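Local coordinates for protein particle-associated glycoside hydrolase (PDB 6C72) that probably cleaves the capsular polysaccharide of Acinetobacter baumannii, as the tailspike depolymerase with which the phage breaks through the host capsule during entry, at residues F300-T311 / V334-P342; Y485-F493 / L587-W595. All blocks are in the same frame, centred on the assembly; numbering follows the deposited sequence.

Interaction 1. Residues F300-T311 / V334-P342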
loop_
_atom_site.group_PDB
_atom_site.type_symbol
_atom_site.label_atom_id
_atom_site.label_comp_id
_atom_site.label_asym_id
_atom_site.label_seq_id
_atom_site.Cartn_x
_atom_site.Cartn_y
_atom_site.Cartn_z
ATOM N N PHE A 300 -22.800 1.168 6.543
ATOM C CA PHE A 300 -22.026 0.270 5.696
ATOM C C PHE A 300 -21.717 -0.966 6.527
ATOM O O PHE A 300 -21.248 -0.843 7.661
ATOM C CB PHE A 300 -20.744 0.947 5.201
ATOM C CG PHE A 300 -19.832 0.036 4.442
ATOM C CD1 PHE A 300 -19.970 -0.132 3.081
ATOM C CD2 PHE A 300 -18.835 -0.667 5.096
ATOM C CE1 PHE A 300 -19.134 -0.981 2.394
ATOM C CE2 PHE A 300 -17.998 -1.520 4.408
ATOM C CZ PHE A 300 -18.145 -1.668 3.063
ATOM N N ASP A 301 -22.021 -2.150 6.004
ATOM C CA ASP A 301 -22.069 -3.344 6.847
ATOM C C ASP A 301 -21.217 -4.455 6.243
ATOM O O ASP A 301 -21.587 -5.045 5.226
ATOM C CB ASP A 301 -23.519 -3.803 7.026
ATOM C CG ASP A 301 -23.708 -4.726 8.224
ATOM O OD1 ASP A 301 -22.785 -4.850 9.058
ATOM O OD2 ASP A 301 -24.797 -5.326 8.341
ATOM N N ILE A 302 -20.087 -4.760 6.883
ATOM C CA ILE A 302 -19.368 -6.004 6.623
ATOM C C ILE A 302 -19.861 -6.997 7.667
ATOM O O ILE A 302 -19.408 -6.977 8.812
ATOM C CB ILE A 302 -17.854 -5.829 6.697
ATOM C CG1 ILE A 302 -17.371 -4.844 5.641
ATOM C CG2 ILE A 302 -17.170 -7.171 6.543
ATOM C CD1 ILE A 302 -15.882 -4.577 5.706
ATOM N N GLU A 303 -20.809 -7.852 7.289
ATOM C CA GLU A 303 -21.436 -8.759 8.250
ATOM C C GLU A 303 -21.717 -10.123 7.637
ATOM O O GLU A 303 -22.803 -10.371 7.098
ATOM C CB GLU A 303 -22.717 -8.154 8.818
ATOM C CG GLU A 303 -23.327 -8.985 9.911
ATOM C CD GLU A 303 -24.451 -8.278 10.648
ATOM O OE1 GLU A 303 -25.035 -7.307 10.109
ATOM O OE2 GLU A 303 -24.772 -8.700 11.779
ATOM N N PRO A 304 -20.771 -11.055 7.747
ATOM C CA PRO A 304 -21.087 -12.466 7.473
ATOM C C PRO A 304 -22.238 -12.944 8.347
ATOM O O PRO A 304 -22.332 -12.596 9.529
ATOM C CB PRO A 304 -19.782 -13.193 7.822
ATOM C CG PRO A 304 -18.714 -12.160 7.614
ATOM C CD PRO A 304 -19.336 -10.837 8.009
ATOM N N ASN A 305 -23.120 -13.749 7.757
ATOM C CA ASN A 305 -24.261 -14.240 8.508
ATOM C C ASN A 305 -23.798 -15.205 9.597
ATOM O O ASN A 305 -22.954 -16.071 9.340
ATOM C CB ASN A 305 -25.248 -14.935 7.576
ATOM C CG ASN A 305 -25.978 -13.962 6.673
ATOM O OD1 ASN A 305 -26.907 -13.275 7.104
ATOM N ND2 ASN A 305 -25.566 -13.899 5.413
ATOM N N PRO A 306 -24.335 -15.089 10.815
ATOM C CA PRO A 306 -23.946 -16.021 11.883
ATOM C C PRO A 306 -24.255 -17.446 11.476
ATOM O O PRO A 306 -25.189 -17.704 10.715
ATOM C CB PRO A 306 -24.810 -15.594 13.077
ATOM C CG PRO A 306 -25.234 -14.187 12.761
ATOM C CD PRO A 306 -25.334 -14.105 11.266
ATOM N N ALA A 307 -23.419 -18.368 11.954
ATOM C CA ALA A 307 -23.635 -19.803 11.784
ATOM C C ALA A 307 -23.714 -20.203 10.311
ATOM O O ALA A 307 -24.450 -21.125 9.955
ATOM C CB ALA A 307 -24.884 -20.265 12.541
ATOM N N THR A 308 -22.962 -19.519 9.447
ATOM C CA THR A 308 -22.776 -19.930 8.062
ATOM C C THR A 308 -21.290 -19.933 7.752
ATOM O O THR A 308 -20.456 -19.565 8.585
ATOM C CB THR A 308 -23.492 -19.010 7.061
ATOM O OG1 THR A 308 -22.790 -17.765 6.982
ATOM C CG2 THR A 308 -24.923 -18.765 7.476
ATOM N N THR A 309 -20.967 -20.333 6.531
ATOM C CA THR A 309 -19.608 -20.263 6.019
ATOM C C THR A 309 -19.260 -18.890 5.472
ATOM O O THR A 309 -18.191 -18.749 4.868
ATOM C CB THR A 309 -19.401 -21.295 4.917
ATOM O OG1 THR A 309 -20.400 -21.092 3.902
ATOM C CG2 THR A 309 -19.455 -22.723 5.485
ATOM N N ASP A 310 -20.135 -17.898 5.642
ATOM C CA ASP A 310 -19.825 -16.541 5.210
ATOM C C ASP A 310 -18.513 -16.051 5.821
ATOM O O ASP A 310 -18.248 -16.243 7.012
ATOM C CB ASP A 310 -20.938 -15.579 5.615
ATOM C CG ASP A 310 -22.203 -15.754 4.819
ATOM O OD1 ASP A 310 -22.214 -16.491 3.807
ATOM O OD2 ASP A 310 -23.207 -15.147 5.240
ATOM N N THR A 311 -17.701 -15.393 4.999
ATOM C CA THR A 311 -16.497 -14.763 5.502
ATOM C C THR A 311 -16.150 -13.602 4.580
ATOM O O THR A 311 -16.419 -13.658 3.375
ATOM C CB THR A 311 -15.332 -15.765 5.610
ATOM O OG1 THR A 311 -14.217 -15.121 6.241
ATOM C CG2 THR A 311 -14.901 -16.274 4.244
ATOM N N VAL A 334 -20.246 1.947 10.466
ATOM C CA VAL A 334 -19.524 1.216 9.438
ATOM C C VAL A 334 -18.960 -0.004 10.153
ATOM O O VAL A 334 -18.000 0.108 10.932
ATOM C CB VAL A 334 -18.421 2.087 8.819
ATOM C CG1 VAL A 334 -17.694 1.378 7.695
ATOM C CG2 VAL A 334 -19.015 3.418 8.354
ATOM N N LEU A 335 -19.599 -1.151 9.961
ATOM C CA LEU A 335 -19.329 -2.335 10.762
ATOM C C LEU A 335 -18.288 -3.210 10.082
ATOM O O LEU A 335 -18.335 -3.423 8.868
ATOM C CB LEU A 335 -20.597 -3.166 10.981
ATOM C CG LEU A 335 -21.813 -2.564 11.677
ATOM C CD1 LEU A 335 -22.645 -1.781 10.672
ATOM C CD2 LEU A 335 -22.653 -3.643 12.360
ATOM N N VAL A 336 -17.358 -3.727 10.875
ATOM C CA VAL A 336 -16.420 -4.744 10.424
ATOM C C VAL A 336 -16.623 -5.976 11.302
ATOM O O VAL A 336 -16.427 -5.914 12.521
ATOM C CB VAL A 336 -14.967 -4.253 10.483
ATOM C CG1 VAL A 336 -14.014 -5.405 10.118
ATOM C CG2 VAL A 336 -14.778 -3.074 9.559
ATOM N N LYS A 337 -17.031 -7.081 10.695
ATOM C CA LYS A 337 -17.224 -8.329 11.429
ATOM C C LYS A 337 -16.308 -9.392 10.844
ATOM O O LYS A 337 -16.557 -9.902 9.747
ATOM C CB LYS A 337 -18.680 -8.786 11.381
ATOM C CG LYS A 337 -18.886 -10.114 12.075
ATOM C CD LYS A 337 -20.311 -10.601 11.939
ATOM C CE LYS A 337 -20.472 -11.954 12.602
ATOM N NZ LYS A 337 -21.795 -12.574 12.287
ATOM N N GLU A 338 -15.260 -9.731 11.584
ATOM C CA GLU A 338 -14.418 -10.858 11.223
ATOM C C GLU A 338 -15.148 -12.143 11.588
ATOM O O GLU A 338 -15.670 -12.271 12.699
ATOM C CB GLU A 338 -13.064 -10.765 11.941
ATOM C CG GLU A 338 -12.030 -11.810 11.511
ATOM C CD GLU A 338 -12.275 -13.157 12.156
ATOM O OE1 GLU A 338 -12.684 -13.162 13.340
ATOM O OE2 GLU A 338 -12.112 -14.203 11.476
ATOM N N GLN A 339 -15.210 -13.084 10.647
ATOM C CA GLN A 339 -15.817 -14.386 10.924
ATOM C C GLN A 339 -15.180 -15.440 10.035
ATOM O O GLN A 339 -15.318 -15.369 8.809
ATOM C CB GLN A 339 -17.325 -14.362 10.686
ATOM C CG GLN A 339 -17.985 -15.747 10.754
ATOM C CD GLN A 339 -19.489 -15.682 10.495
ATOM O OE1 GLN A 339 -20.232 -15.029 11.233
ATOM N NE2 GLN A 339 -19.936 -16.353 9.439
ATOM N N ASN A 340 -14.498 -16.412 10.650
ATOM C CA ASN A 340 -13.974 -17.573 9.933
ATOM C C ASN A 340 -13.036 -17.174 8.793
ATOM O O ASN A 340 -12.977 -17.849 7.760
ATOM C CB ASN A 340 -15.115 -18.465 9.404
ATOM C CG ASN A 340 -16.022 -19.016 10.527
ATOM O OD1 ASN A 340 -15.569 -19.290 11.640
ATOM N ND2 ASN A 340 -17.290 -19.209 10.219
ATOM N N THR A 341 -12.326 -16.059 8.939
ATOM C CA THR A 341 -11.386 -15.655 7.904
ATOM C C THR A 341 -10.143 -16.537 7.966
ATOM O O THR A 341 -9.777 -17.031 9.039
ATOM C CB THR A 341 -10.991 -14.181 8.042
ATOM O OG1 THR A 341 -10.212 -13.978 9.235
ATOM C CG2 THR A 341 -12.243 -13.284 8.054
ATOM N N PRO A 342 -9.480 -16.754 6.828
ATOM C CA PRO A 342 -8.347 -17.698 6.808
ATOM C C PRO A 342 -7.196 -17.311 7.724
ATOM O O PRO A 342 -6.541 -18.203 8.284
ATOM C CB PRO A 342 -7.912 -17.696 5.339
ATOM C CG PRO A 342 -8.450 -16.379 4.778
ATOM C CD PRO A 342 -9.733 -16.150 5.510
HETATM O O HOH W 1 -23.646 -10.750 12.696
#

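Interaction 2. Residues Y485-F493 / L587-W595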
loop_
_atom_site.group_PDB
_atom_site.type_symbol
_atom_site.label_atom_id
_atom_site.label_comp_id
_atom_site.label_asym_id
_atom_site.label_seq_id
_atom_site.Cartn_x
_atom_site.Cartn_y
_atom_site.Cartn_z
ATOM N N TYR A 485 32.334 -4.597 35.138
ATOM C CA TYR A 485 30.954 -5.055 35.067
ATOM C C TYR A 485 30.336 -5.171 36.451
ATOM O O TYR A 485 31.000 -5.558 37.418
ATOM C CB TYR A 485 30.854 -6.407 34.348
ATOM C CG TYR A 485 31.321 -6.342 32.924
ATOM C CD1 TYR A 485 32.664 -6.461 32.608
ATOM C CD2 TYR A 485 30.415 -6.149 31.888
ATOM C CE1 TYR A 485 33.100 -6.379 31.299
ATOM C CE2 TYR A 485 30.835 -6.084 30.574
ATOM C CZ TYR A 485 32.178 -6.204 30.284
ATOM O OH TYR A 485 32.601 -6.141 28.972
ATOM N N PHE A 486 29.056 -4.828 36.525
ATOM C CA PHE A 486 28.238 -5.018 37.714
ATOM C C PHE A 486 26.950 -5.697 37.267
ATOM O O PHE A 486 26.192 -5.129 36.479
ATOM C CB PHE A 486 27.965 -3.682 38.409
ATOM C CG PHE A 486 27.053 -3.785 39.590
ATOM C CD1 PHE A 486 25.685 -3.700 39.428
ATOM C CD2 PHE A 486 27.561 -3.950 40.862
ATOM C CE1 PHE A 486 24.838 -3.787 40.505
ATOM C CE2 PHE A 486 26.718 -4.043 41.959
ATOM C CZ PHE A 486 25.355 -3.967 41.783
ATOM N N ASN A 487 26.729 -6.925 37.722
ATOM C CA ASN A 487 25.532 -7.686 37.395
ATOM C C ASN A 487 24.876 -8.165 38.671
ATOM O O ASN A 487 25.549 -8.635 39.594
ATOM C CB ASN A 487 25.816 -8.888 36.502
ATOM C CG ASN A 487 26.091 -8.486 35.078
ATOM O OD1 ASN A 487 25.162 -8.327 34.284
ATOM N ND2 ASN A 487 27.370 -8.306 34.739
ATOM N N THR A 488 23.557 -8.078 38.702
ATOM C CA THR A 488 22.803 -8.475 39.874
ATOM C C THR A 488 21.677 -9.419 39.457
ATOM O O THR A 488 21.008 -9.190 38.444
ATOM C CB THR A 488 22.293 -7.220 40.617
ATOM O OG1 THR A 488 21.467 -7.600 41.719
ATOM C CG2 THR A 488 21.498 -6.325 39.704
ATOM N N GLU A 489 21.532 -10.519 40.197
ATOM C CA GLU A 489 20.434 -11.466 40.051
ATOM C C GLU A 489 19.826 -11.741 41.423
ATOM O O GLU A 489 20.439 -11.474 42.462
ATOM C CB GLU A 489 20.882 -12.789 39.404
ATOM C CG GLU A 489 21.211 -12.700 37.926
ATOM C CD GLU A 489 21.702 -14.020 37.355
ATOM O OE1 GLU A 489 22.458 -14.735 38.049
ATOM O OE2 GLU A 489 21.337 -14.345 36.203
ATOM N N ILE A 490 18.632 -12.330 41.421
ATOM C CA ILE A 490 17.865 -12.489 42.652
ATOM C C ILE A 490 17.032 -13.763 42.567
ATOM O O ILE A 490 16.456 -14.088 41.518
ATOM C CB ILE A 490 17.007 -11.230 42.905
ATOM C CG1 ILE A 490 16.512 -11.172 44.351
ATOM C CG2 ILE A 490 15.864 -11.124 41.888
ATOM C CD1 ILE A 490 15.867 -9.817 44.719
ATOM N N ARG A 491 16.972 -14.491 43.679
ATOM C CA ARG A 491 16.275 -15.771 43.721
ATOM C C ARG A 491 15.490 -15.861 45.017
ATOM O O ARG A 491 15.839 -15.227 46.015
ATOM C CB ARG A 491 17.247 -16.960 43.626
ATOM C CG ARG A 491 17.979 -17.056 42.313
ATOM C CD ARG A 491 17.002 -17.387 41.196
ATOM N NE ARG A 491 17.641 -17.521 39.887
ATOM C CZ ARG A 491 17.880 -16.492 39.070
ATOM N NH1 ARG A 491 17.532 -15.263 39.436
ATOM N NH2 ARG A 491 18.455 -16.693 37.886
ATOM N N ASN A 492 14.431 -16.662 44.984
ATOM C CA ASN A 492 13.634 -16.996 46.153
ATOM C C ASN A 492 14.125 -18.333 46.689
ATOM O O ASN A 492 14.333 -19.274 45.915
ATOM C CB ASN A 492 12.153 -17.057 45.768
ATOM C CG ASN A 492 11.238 -17.466 46.921
ATOM O OD1 ASN A 492 11.452 -18.499 47.565
ATOM N ND2 ASN A 492 10.195 -16.682 47.161
ATOM N N PHE A 493 14.325 -18.418 48.005
ATOM C CA PHE A 493 14.783 -19.657 48.626
ATOM C C PHE A 493 13.863 -20.041 49.766
ATOM O O PHE A 493 13.579 -19.226 50.649
ATOM C CB PHE A 493 16.215 -19.558 49.140
ATOM C CG PHE A 493 17.221 -19.666 48.063
ATOM C CD1 PHE A 493 17.562 -20.897 47.548
ATOM C CD2 PHE A 493 17.794 -18.529 47.527
ATOM C CE1 PHE A 493 18.468 -20.990 46.517
ATOM C CE2 PHE A 493 18.703 -18.612 46.505
ATOM C CZ PHE A 493 19.044 -19.826 45.992
ATOM N N LEU A 587 35.383 -8.946 33.480
ATOM C CA LEU A 587 35.005 -9.640 32.264
ATOM C C LEU A 587 33.619 -10.222 32.450
ATOM O O LEU A 587 33.236 -10.577 33.572
ATOM C CB LEU A 587 35.966 -10.775 31.891
ATOM C CG LEU A 587 37.339 -10.412 31.347
ATOM C CD1 LEU A 587 38.148 -11.702 31.199
ATOM C CD2 LEU A 587 37.227 -9.651 30.022
ATOM N N PRO A 588 32.836 -10.302 31.376
ATOM C CA PRO A 588 31.522 -10.947 31.493
ATOM C C PRO A 588 31.612 -12.396 31.943
ATOM O O PRO A 588 30.716 -12.865 32.653
ATOM C CB PRO A 588 30.946 -10.826 30.076
ATOM C CG PRO A 588 31.722 -9.708 29.441
ATOM C CD PRO A 588 33.087 -9.773 30.027
ATOM N N GLN A 589 32.690 -13.106 31.599
ATOM C CA GLN A 589 32.803 -14.510 31.969
ATOM C C GLN A 589 32.825 -14.702 33.476
ATOM O O GLN A 589 32.564 -15.808 33.955
ATOM C CB GLN A 589 34.046 -15.135 31.333
ATOM C CG GLN A 589 34.105 -14.996 29.813
ATOM C CD GLN A 589 34.657 -13.641 29.362
ATOM O OE1 GLN A 589 35.687 -13.189 29.856
ATOM N NE2 GLN A 589 33.968 -12.990 28.427
ATOM N N TYR A 590 33.134 -13.661 34.237
ATOM C CA TYR A 590 33.198 -13.772 35.689
ATOM C C TYR A 590 32.148 -12.890 36.350
ATOM O O TYR A 590 32.337 -12.423 37.476
ATOM C CB TYR A 590 34.597 -13.430 36.199
ATOM C CG TYR A 590 35.651 -14.325 35.599
ATOM C CD1 TYR A 590 35.937 -15.567 36.164
ATOM C CD2 TYR A 590 36.350 -13.944 34.461
ATOM C CE1 TYR A 590 36.889 -16.396 35.617
ATOM C CE2 TYR A 590 37.309 -14.762 33.909
ATOM C CZ TYR A 590 37.574 -15.984 34.491
ATOM O OH TYR A 590 38.522 -16.806 33.937
ATOM N N SER A 591 31.028 -12.674 35.661
ATOM C CA SER A 591 30.041 -11.695 36.085
ATOM C C SER A 591 28.800 -12.314 36.718
ATOM O O SER A 591 27.945 -11.569 37.214
ATOM C CB SER A 591 29.632 -10.829 34.891
ATOM O OG SER A 591 28.942 -11.606 33.930
ATOM N N LYS A 592 28.686 -13.639 36.745
ATOM C CA LYS A 592 27.465 -14.272 37.221
ATOM C C LYS A 592 27.792 -15.451 38.124
ATOM O O LYS A 592 28.708 -16.228 37.843
ATOM C CB LYS A 592 26.584 -14.748 36.053
ATOM C CG LYS A 592 25.728 -13.663 35.403
ATOM C CD LYS A 592 25.384 -14.007 33.958
ATOM C CE LYS A 592 24.573 -15.330 33.844
ATOM N NZ LYS A 592 23.146 -15.328 34.362
ATOM N N VAL A 593 27.007 -15.594 39.194
ATOM C CA VAL A 593 27.148 -16.738 40.084
ATOM C C VAL A 593 26.538 -17.966 39.421
ATOM O O VAL A 593 25.771 -17.871 38.457
ATOM C CB VAL A 593 26.476 -16.481 41.441
ATOM C CG1 VAL A 593 26.907 -15.163 42.005
ATOM C CG2 VAL A 593 24.960 -16.559 41.294
ATOM N N THR A 594 26.883 -19.137 39.953
ATOM C CA THR A 594 26.240 -20.382 39.559
ATOM C C THR A 594 25.204 -20.711 40.621
ATOM O O THR A 594 25.554 -20.951 41.779
ATOM C CB THR A 594 27.240 -21.525 39.413
ATOM O OG1 THR A 594 28.238 -21.171 38.449
ATOM C CG2 THR A 594 26.505 -22.775 38.955
ATOM N N TRP A 595 23.934 -20.689 40.234
ATOM C CA TRP A 595 22.859 -21.066 41.137
ATOM C C TRP A 595 22.765 -22.580 41.227
ATOM O O TRP A 595 22.843 -23.280 40.214
ATOM C CB TRP A 595 21.529 -20.492 40.651
ATOM C CG TRP A 595 21.499 -18.996 40.658
ATOM C CD1 TRP A 595 21.592 -18.174 39.577
ATOM C CD2 TRP A 595 21.375 -18.141 41.804
ATOM N NE1 TRP A 595 21.525 -16.861 39.972
ATOM C CE2 TRP A 595 21.391 -16.809 41.334
ATOM C CE3 TRP A 595 21.242 -18.374 43.176
ATOM C CZ2 TRP A 595 21.279 -15.710 42.183
ATOM C CZ3 TRP A 595 21.141 -17.286 44.021
ATOM C CH2 TRP A 595 21.158 -15.964 43.521
HETATM O O HOH W 2 25.355 -11.458 38.759
HETATM O O HOH W 3 29.519 -8.533 37.029
HETATM O O HOH W 4 24.717 -14.020 39.220
HETATM O O HOH W 5 23.730 -16.828 36.905
#

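Interaction 1. Residues F300-T311 / V334-P342
Backbone bonds join F300-I302 to V334-V336 in parallel: L335 N gives to F300 O (2.8 Å) and I302 N to L335 O, with a weak continuation from K337 N to I302 O. On one face of these strands V334 CG1 meets F300 CD2 at 3.5 Å, and I302 lies beside V336; on the other, D301 OD1 rests against the L335 side chain. Beyond the strands, polar side chains hold the loop 303-311. K337, fully extended with CG anti to its own N (chi1 177°), carries NZ past the P304 ring to P304 O (2.8 Å); NZ also binds Q339 OE1, and a water links it to E303 OE2. The Q339 side chain runs past the P304 ring in the opposite direction, its amide against P304 CB. Its NE2 bonds N305 O (3.0 Å), which lies in the amide plane but is approached from above its own carbonyl plane, and weakly D310 O; T308 OG1 reaches N305 O from the opposite face. T311 OG1 closes the far end on Q339 O at 2.8 Å. These are successive coils of a right-handed parallel beta-helix, the fold expected of such tailspikes: strand 300-302 lies between 272-275 and 333-336, while strands 312-318 and 348-351 pack against F300, I302, V334 and V336.

Interaction 2. Residues Y485-F493 / L587-W595
E489 OE1 is gripped by the indole N-H of W595 and by two waters. W595 NE1 lies 3.0 Å from E489 OE1, with 156° at the hydrogen, and comes from above the carboxylate plane. One water ties OE1 to V593 N; the other ties it to V593 O and K592 NZ. K592 folds back at its last two torsions, bringing NZ to E489 OE2 for a 2.8 Å salt bridge. The two carboxylate oxygens are thus held separately, which should restrict the group's rotation and probably favours its charged form.

R491 lies over one face of the W595 indole. Its CG sits 3.3 Å from the centroid of the six-membered ring, almost on the normal, a close CH-pi contact. A bend at chi2 (-67°) lays the guanidinium over the five-membered ring, with planes 20° apart and R491 CZ 4.2 Å from that ring's centroid: a cation-pi stack. R491 NH1 also donates to I490 O. V593 CG2 covers the other indole face, while W595 CZ3 meets the edge of the F493 ring. After strand 576-585, neighbour of 485-494 in the six-stranded antiparallel sheet, the chain turns and runs alongside 485-494 in the same direction before W595 enters the second sheet, beside strand 500-504.

Toward the start of both segments, S591 O shares waters with N487 O and ND2, partly through weak bonds. S591 OG hydrogen-bonds P588 O, and P588 CG makes a CH-pi contact over the Y485 ring, 4.1 Å from its centroid. Y485 and N487 also pack on L471 of the second subunit, and R491 on P480 of the third.

Overall arrangement
Interaction 1 closes along the chain before interaction 2 opens, and their centres lie 53 Å apart, the nearest atoms about 39 Å. They share no strand or sheet. Interaction 1 joins strands 300-302 and 333-336 in the long parallel beta-helical body, its centre about 11 Å from that of the chain; interaction 2, its centre about 50 Å from that of the chain, belongs to the C-terminal antiparallel sheets, beyond the last coils of the beta-helix and the residues leading to strand 475-478. Both touch the second subunit of the trimer, and interaction 2 also touches the third. One contact therefore holds neighbouring coils together, whereas the other lays the end of the chain on strand 485-494 within a terminal domain that contacts both other subunits.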